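Local structure of nucleoside diphosphate kinase (Encephalitozoon cuniculi, 3MPD) at residues R19-R24 against G107-S112; H52-S57 against A127-K132. The protein catalyses transfer of the ATP gamma phosphate to nucleoside diphosphates, probably through a phosphohistidine intermediate, and so supplies nucleoside triphosphates other than ATP. One frame throughout, in Å; residues are numbered along the deposited sequence.

Contact 1. Residues R19-R24 against G107-S112; sequences RRLISR and GDYGVS
The backbone oxygen of Tyr109 is gripped by both terminal nitrogens of Arg19. NH2 of Arg19 lies 2.8 Å from Tyr109 O, on a lone pair in the carbonyl plane. NH1 of Arg19 lies 3.0 Å from the same oxygen, but 35° out of that plane. This end-on fork ties the end of helix 105-109, in the Kpn loop of the NDP kinase fold, to the Schellman turn at Arg20. Arg106 and Asn116, ATP-binding by similarity, lie close by.

Tyr109 carries most of the contact; Leu21, N-cap of helix 22-32, packs on its ring. Leu21 CD1 lies over one face of the Arg19 guanidinium. Leu21 CD2 makes a CH-pi contact over one face of the Tyr109 ring, 4.0 Å from the centroid. CB of Asp108 covers the other face. The Arg24 guanidinium stands 68° to the ring plane, with Leu21 CD2 over its centre. A bend at chi3 (-74°) turns the Arg24 chain back, and NH2 bonds Arg20 O at 2.9 Å.

Arg20 also salt-bridges Asp146 of the second subunit. Arg28 and a water that donates to Arg24 O each bond Tyr109 OH weakly, the water at 3.3 Å. Tyr109 OH lies 3.5 Å from CB of Arg24.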
ATOM      1  N   ARG A  19     -13.896   6.106   0.096  1.00 19.11           N
ATOM      2  CA  ARG A  19     -14.792   5.018   0.523  1.00 18.11           C
ATOM      3  C   ARG A  19     -14.108   3.936   1.363  1.00 17.90           C
ATOM      4  O   ARG A  19     -14.753   2.942   1.783  1.00 17.50           O
ATOM      5  CB  ARG A  19     -15.435   4.372  -0.711  1.00 17.56           C
ATOM      6  CG  ARG A  19     -16.326   5.389  -1.498  1.00 18.16           C
ATOM      7  CD  ARG A  19     -16.879   4.776  -2.768  1.00 18.77           C
ATOM      8  NE  ARG A  19     -17.746   3.598  -2.542  1.00 18.00           N
ATOM      9  CZ  ARG A  19     -18.186   2.814  -3.531  1.00 20.83           C
ATOM     10  NH1 ARG A  19     -17.840   3.076  -4.800  1.00 19.57           N
ATOM     11  NH2 ARG A  19     -18.989   1.783  -3.274  1.00 17.73           N
ATOM     12  N   ARG A  20     -12.796   4.081   1.561  1.00 17.98           N
ATOM     13  CA  ARG A  20     -12.035   3.166   2.413  1.00 17.84           C
ATOM     14  C   ARG A  20     -12.071   1.747   1.869  1.00 17.78           C
ATOM     15  O   ARG A  20     -12.289   0.759   2.624  1.00 17.51           O
ATOM     16  CB  ARG A  20     -12.512   3.244   3.880  1.00 17.51           C
ATOM     17  CG  ARG A  20     -12.099   4.615   4.537  1.00 19.51           C
ATOM     18  CD  ARG A  20     -12.456   4.681   6.022  1.00 20.74           C
ATOM     19  NE  ARG A  20     -12.079   5.968   6.598  1.00 22.15           N
ATOM     20  CZ  ARG A  20     -10.912   6.253   7.180  1.00 20.86           C
ATOM     21  NH1 ARG A  20      -9.954   5.334   7.313  1.00 18.19           N
ATOM     22  NH2 ARG A  20     -10.712   7.481   7.655  1.00 18.86           N
ATOM     23  N   LEU A  21     -11.782   1.658   0.568  1.00 17.30           N
ATOM     24  CA  LEU A  21     -11.724   0.384  -0.148  1.00 17.00           C
ATOM     25  C   LEU A  21     -10.313  -0.165  -0.334  1.00 16.37           C
ATOM     26  O   LEU A  21     -10.122  -1.177  -1.039  1.00 16.70           O
ATOM     27  CB  LEU A  21     -12.405   0.538  -1.534  1.00 15.82           C
ATOM     28  CG  LEU A  21     -13.915   0.718  -1.495  1.00 17.11           C
ATOM     29  CD1 LEU A  21     -14.468   1.144  -2.872  1.00 16.01           C
ATOM     30  CD2 LEU A  21     -14.569  -0.609  -1.110  1.00 16.65           C
ATOM     31  N   ILE A  22      -9.319   0.482   0.256  1.00 16.59           N
ATOM     32  CA  ILE A  22      -7.931   0.045   0.060  1.00 16.37           C
ATOM     33  C   ILE A  22      -7.705  -1.443   0.404  1.00 16.17           C
ATOM     34  O   ILE A  22      -7.199  -2.189  -0.431  1.00 16.71           O
ATOM     35  CB  ILE A  22      -6.890   0.930   0.811  1.00 17.56           C
ATOM     36  CG1 ILE A  22      -6.974   2.389   0.330  1.00 17.53           C
ATOM     37  CG2 ILE A  22      -5.417   0.387   0.576  1.00 14.92           C
ATOM     38  CD1 ILE A  22      -6.141   3.360   1.237  1.00 18.74           C
ATOM     39  N   SER A  23      -8.072  -1.885   1.603  1.00 16.21           N
ATOM     40  CA  SER A  23      -7.732  -3.274   2.000  1.00 16.37           C
ATOM     41  C   SER A  23      -8.481  -4.300   1.162  1.00 15.72           C
ATOM     42  O   SER A  23      -7.925  -5.347   0.839  1.00 15.49           O
ATOM     43  CB  SER A  23      -7.967  -3.576   3.490  1.00 15.80           C
ATOM     44  OG  SER A  23      -9.348  -3.541   3.796  1.00 19.24           O
ATOM     45  N   ARG A  24      -9.732  -3.990   0.824  1.00 15.69           N
ATOM     46  CA  ARG A  24     -10.570  -4.884   0.019  1.00 16.04           C
ATOM     47  C   ARG A  24     -10.035  -5.056  -1.406  1.00 16.15           C
ATOM     48  O   ARG A  24     -10.147  -6.116  -2.011  1.00 16.39           O
ATOM     49  CB  ARG A  24     -12.034  -4.382   0.002  1.00 16.28           C
ATOM     50  CG  ARG A  24     -12.794  -4.876   1.270  1.00 18.28           C
ATOM     51  CD  ARG A  24     -14.136  -4.163   1.483  1.00 21.04           C
ATOM     52  NE  ARG A  24     -13.990  -2.779   1.960  1.00 22.76           N
ATOM     53  CZ  ARG A  24     -15.026  -1.974   2.270  1.00 26.59           C
ATOM     54  NH1 ARG A  24     -16.288  -2.416   2.153  1.00 25.95           N
ATOM     55  NH2 ARG A  24     -14.814  -0.730   2.706  1.00 23.23           N
ATOM     56  N   GLY A 107     -17.675  -4.779 -10.293  1.00 17.10           N
ATOM     57  CA  GLY A 107     -18.984  -5.391 -10.075  1.00 17.46           C
ATOM     58  C   GLY A 107     -19.493  -5.308  -8.631  1.00 17.26           C
ATOM     59  O   GLY A 107     -20.702  -5.195  -8.398  1.00 17.47           O
ATOM     60  N   ASP A 108     -18.582  -5.440  -7.672  1.00 15.52           N
ATOM     61  CA  ASP A 108     -18.957  -5.488  -6.243  1.00 16.56           C
ATOM     62  C   ASP A 108     -19.088  -4.093  -5.594  1.00 16.97           C
ATOM     63  O   ASP A 108     -19.895  -3.905  -4.685  1.00 17.80           O
ATOM     64  CB  ASP A 108     -17.930  -6.306  -5.443  1.00 14.72           C
ATOM     65  CG  ASP A 108     -17.985  -7.816  -5.763  1.00 19.68           C
ATOM     66  OD1 ASP A 108     -18.990  -8.327  -6.331  1.00 20.05           O
ATOM     67  OD2 ASP A 108     -17.005  -8.493  -5.442  1.00 18.29           O
ATOM     68  N   TYR A 109     -18.308  -3.129  -6.066  1.00 17.38           N
ATOM     69  CA  TYR A 109     -18.215  -1.812  -5.371  1.00 18.70           C
ATOM     70  C   TYR A 109     -18.580  -0.636  -6.259  1.00 18.92           C
ATOM     71  O   TYR A 109     -18.889   0.445  -5.770  1.00 20.21           O
ATOM     72  CB  TYR A 109     -16.776  -1.580  -4.828  1.00 17.62           C
ATOM     73  CG  TYR A 109     -16.185  -2.733  -4.026  1.00 17.79           C
ATOM     74  CD1 TYR A 109     -16.856  -3.252  -2.934  1.00 19.50           C
ATOM     75  CD2 TYR A 109     -14.935  -3.268  -4.336  1.00 16.83           C
ATOM     76  CE1 TYR A 109     -16.347  -4.346  -2.191  1.00 19.67           C
ATOM     77  CE2 TYR A 109     -14.379  -4.353  -3.569  1.00 18.61           C
ATOM     78  CZ  TYR A 109     -15.104  -4.876  -2.497  1.00 17.78           C
ATOM     79  OH  TYR A 109     -14.621  -5.944  -1.747  1.00 17.54           O
ATOM     80  N   GLY A 110     -18.499  -0.826  -7.571  1.00 19.39           N
ATOM     81  CA  GLY A 110     -18.630   0.295  -8.501  1.00 20.05           C
ATOM     82  C   GLY A 110     -20.058   0.569  -8.933  1.00 21.59           C
ATOM     83  O   GLY A 110     -20.889  -0.355  -9.072  1.00 21.40           O
ATOM     84  N   VAL A 111     -20.353   1.846  -9.144  1.00 23.20           N
ATOM     85  CA  VAL A 111     -21.650   2.210  -9.716  1.00 25.83           C
ATOM     86  C   VAL A 111     -21.545   2.926 -11.079  1.00 27.59           C
ATOM     87  O   VAL A 111     -22.273   2.583 -12.031  1.00 30.53           O
ATOM     88  CB  VAL A 111     -22.556   2.966  -8.691  1.00 26.89           C
ATOM     89  CG1 VAL A 111     -23.849   3.475  -9.369  1.00 30.03           C
ATOM     90  CG2 VAL A 111     -22.922   2.054  -7.551  1.00 27.96           C
ATOM     91  N   SER A 112     -20.680   3.922 -11.184  1.00 27.00           N
ATOM     92  CA  SER A 112     -20.560   4.669 -12.438  1.00 27.66           C
ATOM     93  C   SER A 112     -19.254   4.393 -13.206  1.00 25.21           C
ATOM     94  O   SER A 112     -18.257   3.945 -12.626  1.00 23.52           O
ATOM     95  CB  SER A 112     -20.722   6.176 -12.153  1.00 29.47           C
ATOM     96  OG  SER A 112     -19.605   6.591 -11.394  1.00 33.22           O
TER
HETATM   97  O   HOH W   1     -12.081  -8.020  -1.294  1.00 17.62           O

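Contact 2. Residues H52-S57 against A127-K132; sequences HYSHLS and AEKEIK
Glu130 reaches from helix 124-134 to the ring of His52, at the end of helix 46-52. Its CB leaves the helix with CG anti to the carbonyl carbon (chi1 -68°), and the chain is extended beyond CG. CG is the first atom to touch His52, 3.5 Å from CE1 and 3.6 Å from ND1. CD follows at 3.5 Å from CE1 of His52. The two side chains cross at a slant, and the carboxylate plane is 27° from the ring plane.

At the tip the two oxygens part. OE2 takes a bond from a water 2.6 Å away. The same water gives a bond to the backbone O of His52 at 3.0 Å, so it bridges the segments. OE1 is hydrogen-bonded to Ser121 OG and to NE2 of His119, the phosphohistidine residue by similarity. The pros nitrogen of that imidazole is ND1, so Glu130 holds the ring by its other nitrogen. This is consistent with a second-shell role in orienting His119.

His52 packs edge-to-face with the His119 ring, and its own ND1 is hydrogen-bonded to Trp134 NE1. The His52 ring thus lies between His119 and helix 124-134, and the bond to Trp134 probably limits its rotation.

Lys129, the residue just before Glu130, makes the second touch. Its NZ is 3.2 Å from Ser54 OG, and both atoms are hydrogen-bonded to the backbone O of Thr51. The ammonium lies at the C-terminal end of helix 46-52, where its charge is probably favourable.

The contact thus joins the end of helix 46-52 and the 3-10 turn 54-56 to one flank of helix 124-134. Ile131 and Glu130 pack that helix against Phe9 of strand 7-12.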
ATOM      1  N   HIS A  52      -1.054  10.012 -19.126  1.00 39.98           N
ATOM      2  CA  HIS A  52      -1.660   8.704 -18.790  1.00 39.13           C
ATOM      3  C   HIS A  52      -2.848   8.375 -19.700  1.00 38.61           C
ATOM      4  O   HIS A  52      -2.949   7.260 -20.217  1.00 40.02           O
ATOM      5  CB  HIS A  52      -2.083   8.658 -17.315  1.00 37.94           C
ATOM      6  CG  HIS A  52      -2.667   7.340 -16.889  1.00 38.35           C
ATOM      7  ND1 HIS A  52      -1.929   6.367 -16.245  1.00 40.40           N
ATOM      8  CD2 HIS A  52      -3.918   6.838 -17.015  1.00 39.76           C
ATOM      9  CE1 HIS A  52      -2.703   5.324 -15.994  1.00 41.79           C
ATOM     10  NE2 HIS A  52      -3.914   5.582 -16.457  1.00 40.82           N
ATOM     11  N   TYR A  53      -3.721   9.356 -19.911  1.00 37.50           N
ATOM     12  CA  TYR A  53      -4.930   9.149 -20.712  1.00 37.77           C
ATOM     13  C   TYR A  53      -4.870   9.770 -22.121  1.00 38.88           C
ATOM     14  O   TYR A  53      -5.922  10.113 -22.677  1.00 38.77           O
ATOM     15  CB  TYR A  53      -6.180   9.640 -19.945  1.00 36.12           C
ATOM     16  CG  TYR A  53      -6.544   8.800 -18.720  1.00 38.35           C
ATOM     17  CD1 TYR A  53      -7.002   7.471 -18.850  1.00 40.31           C
ATOM     18  CD2 TYR A  53      -6.422   9.327 -17.425  1.00 40.62           C
ATOM     19  CE1 TYR A  53      -7.343   6.683 -17.712  1.00 41.49           C
ATOM     20  CE2 TYR A  53      -6.761   8.549 -16.279  1.00 41.97           C
ATOM     21  CZ  TYR A  53      -7.217   7.237 -16.436  1.00 43.01           C
ATOM     22  OH  TYR A  53      -7.522   6.489 -15.308  1.00 46.91           O
ATOM     23  N   SER A  54      -3.667   9.878 -22.705  1.00 40.84           N
ATOM     24  CA  SER A  54      -3.492  10.514 -24.030  1.00 43.63           C
ATOM     25  C   SER A  54      -4.324   9.858 -25.135  1.00 44.85           C
ATOM     26  O   SER A  54      -4.830  10.539 -26.033  1.00 45.30           O
ATOM     27  CB  SER A  54      -2.016  10.580 -24.435  1.00 46.47           C
ATOM     28  OG  SER A  54      -1.447   9.285 -24.437  1.00 49.02           O
ATOM     29  N   HIS A  55      -4.485   8.537 -25.044  1.00 45.28           N
ATOM     30  CA  HIS A  55      -5.347   7.787 -25.971  1.00 47.68           C
ATOM     31  C   HIS A  55      -6.832   8.197 -25.887  1.00 45.10           C
ATOM     32  O   HIS A  55      -7.611   7.890 -26.787  1.00 46.53           O
ATOM     33  CB  HIS A  55      -5.174   6.261 -25.789  1.00 49.96           C
ATOM     34  CG  HIS A  55      -5.490   5.757 -24.402  1.00 50.01           C
ATOM     35  ND1 HIS A  55      -4.660   5.969 -23.318  1.00 50.30           N
ATOM     36  CD2 HIS A  55      -6.527   5.015 -23.938  1.00 51.54           C
ATOM     37  CE1 HIS A  55      -5.183   5.395 -22.245  1.00 50.51           C
ATOM     38  NE2 HIS A  55      -6.314   4.806 -22.596  1.00 51.13           N
ATOM     39  N   LEU A  56      -7.205   8.893 -24.815  1.00 41.58           N
ATOM     40  CA  LEU A  56      -8.578   9.358 -24.637  1.00 40.26           C
ATOM     41  C   LEU A  56      -8.767  10.822 -25.029  1.00 40.63           C
ATOM     42  O   LEU A  56      -9.886  11.311 -24.958  1.00 40.48           O
ATOM     43  CB  LEU A  56      -9.080   9.133 -23.190  1.00 37.58           C
ATOM     44  CG  LEU A  56      -8.953   7.746 -22.530  1.00 38.29           C
ATOM     45  CD1 LEU A  56      -9.586   7.721 -21.125  1.00 37.20           C
ATOM     46  CD2 LEU A  56      -9.554   6.641 -23.399  1.00 39.19           C
ATOM     47  N   SER A  57      -7.705  11.514 -25.452  1.00 42.16           N
ATOM     48  CA  SER A  57      -7.781  12.968 -25.701  1.00 44.05           C
ATOM     49  C   SER A  57      -8.871  13.434 -26.697  1.00 45.86           C
ATOM     50  O   SER A  57      -9.318  14.582 -26.620  1.00 47.18           O
ATOM     51  CB  SER A  57      -6.405  13.568 -26.081  1.00 46.82           C
ATOM     52  OG  SER A  57      -5.762  12.849 -27.121  1.00 49.95           O
ATOM     53  N   ALA A 127       1.338  -0.736 -19.524  1.00 33.44           N
ATOM     54  CA  ALA A 127       1.879  -0.942 -18.182  1.00 32.98           C
ATOM     55  C   ALA A 127       3.278  -0.326 -18.003  1.00 34.87           C
ATOM     56  O   ALA A 127       3.555   0.320 -16.987  1.00 34.83           O
ATOM     57  CB  ALA A 127       1.935  -2.404 -17.874  1.00 31.73           C
ATOM     58  N   GLU A 128       4.160  -0.553 -18.969  1.00 36.44           N
ATOM     59  CA  GLU A 128       5.542  -0.023 -18.895  1.00 39.09           C
ATOM     60  C   GLU A 128       5.574   1.507 -18.945  1.00 39.70           C
ATOM     61  O   GLU A 128       6.252   2.146 -18.141  1.00 40.08           O
ATOM     62  CB  GLU A 128       6.411  -0.629 -20.002  1.00 41.40           C
ATOM     63  CG  GLU A 128       6.665  -2.128 -19.771  1.00 42.99           C
ATOM     64  CD  GLU A 128       7.282  -2.428 -18.406  1.00 44.40           C
ATOM     65  OE1 GLU A 128       8.378  -1.889 -18.109  1.00 45.35           O
ATOM     66  OE2 GLU A 128       6.679  -3.220 -17.632  1.00 42.93           O
ATOM     67  N   LYS A 129       4.805   2.083 -19.861  1.00 39.94           N
ATOM     68  CA  LYS A 129       4.630   3.537 -19.935  1.00 41.24           C
ATOM     69  C   LYS A 129       4.063   4.109 -18.625  1.00 39.01           C
ATOM     70  O   LYS A 129       4.570   5.113 -18.135  1.00 39.38           O
ATOM     71  CB  LYS A 129       3.735   3.925 -21.138  1.00 42.70           C
ATOM     72  CG  LYS A 129       3.212   5.371 -21.112  1.00 44.09           C
ATOM     73  CD  LYS A 129       2.123   5.617 -22.149  1.00 47.71           C
ATOM     74  CE  LYS A 129       1.148   6.678 -21.660  1.00 46.27           C
ATOM     75  NZ  LYS A 129       0.480   7.374 -22.771  1.00 50.20           N
ATOM     76  N   GLU A 130       3.012   3.482 -18.083  1.00 35.80           N
ATOM     77  CA  GLU A 130       2.374   3.960 -16.850  1.00 34.60           C
ATOM     78  C   GLU A 130       3.310   3.835 -15.641  1.00 34.84           C
ATOM     79  O   GLU A 130       3.389   4.754 -14.832  1.00 35.38           O
ATOM     80  CB  GLU A 130       1.034   3.240 -16.581  1.00 31.88           C
ATOM     81  CG  GLU A 130      -0.067   3.607 -17.610  1.00 31.39           C
ATOM     82  CD  GLU A 130      -1.226   2.599 -17.658  1.00 31.16           C
ATOM     83  OE1 GLU A 130      -1.309   1.692 -16.775  1.00 29.34           O
ATOM     84  OE2 GLU A 130      -2.082   2.726 -18.578  1.00 29.05           O
ATOM     85  N   ILE A 131       4.018   2.712 -15.528  1.00 34.42           N
ATOM     86  CA  ILE A 131       5.007   2.555 -14.455  1.00 34.97           C
ATOM     87  C   ILE A 131       6.072   3.670 -14.477  1.00 38.13           C
ATOM     88  O   ILE A 131       6.327   4.299 -13.438  1.00 38.29           O
ATOM     89  CB  ILE A 131       5.640   1.156 -14.460  1.00 35.03           C
ATOM     90  CG1 ILE A 131       4.592   0.117 -14.053  1.00 30.95           C
ATOM     91  CG2 ILE A 131       6.862   1.099 -13.522  1.00 36.49           C
ATOM     92  CD1 ILE A 131       4.932  -1.304 -14.421  1.00 31.42           C
ATOM     93  N   LYS A 132       6.655   3.944 -15.654  1.00 40.33           N
ATOM     94  CA  LYS A 132       7.665   5.007 -15.786  1.00 43.86           C
ATOM     95  C   LYS A 132       7.074   6.394 -15.542  1.00 43.69           C
ATOM     96  O   LYS A 132       7.740   7.274 -15.018  1.00 45.12           O
ATOM     97  CB  LYS A 132       8.359   4.974 -17.160  1.00 46.69           C
ATOM     98  CG  LYS A 132       9.131   3.678 -17.459  1.00 50.17           C
ATOM     99  CD  LYS A 132       9.688   3.679 -18.890  1.00 58.36           C
ATOM    100  CE  LYS A 132       9.616   2.276 -19.513  1.00 58.56           C
ATOM    101  NZ  LYS A 132       9.411   2.368 -21.001  1.00 60.76           N
TER
HETATM  102  O   HOH W   2      -1.709   4.550 -20.449  1.00 11.28           O

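In the fold
From the N terminus, strand 7-12 and helix 14-18 lead into 19-24, the first half of contact 1. Helix 22-32, strand 35-42 and helix 46-52 follow, then 52-57 opens contact 2. Helix 62-69, strand 74-80 and helix 84-92 come next. Residues 107-112 then close contact 1 as a loop over 82 residues. Strand 118-120 leads to 127-132, which closes contact 2 over 69. The two loops cross and neither nests in the other. Their centres are 23 Å apart, on opposite sides of the chain's centre. Contact 1 ties the turn between helices 14-18 and 22-32, and the first turn of the latter, to the end of helix 105-109. Contact 2 ties helix 46-52 to helix 124-134.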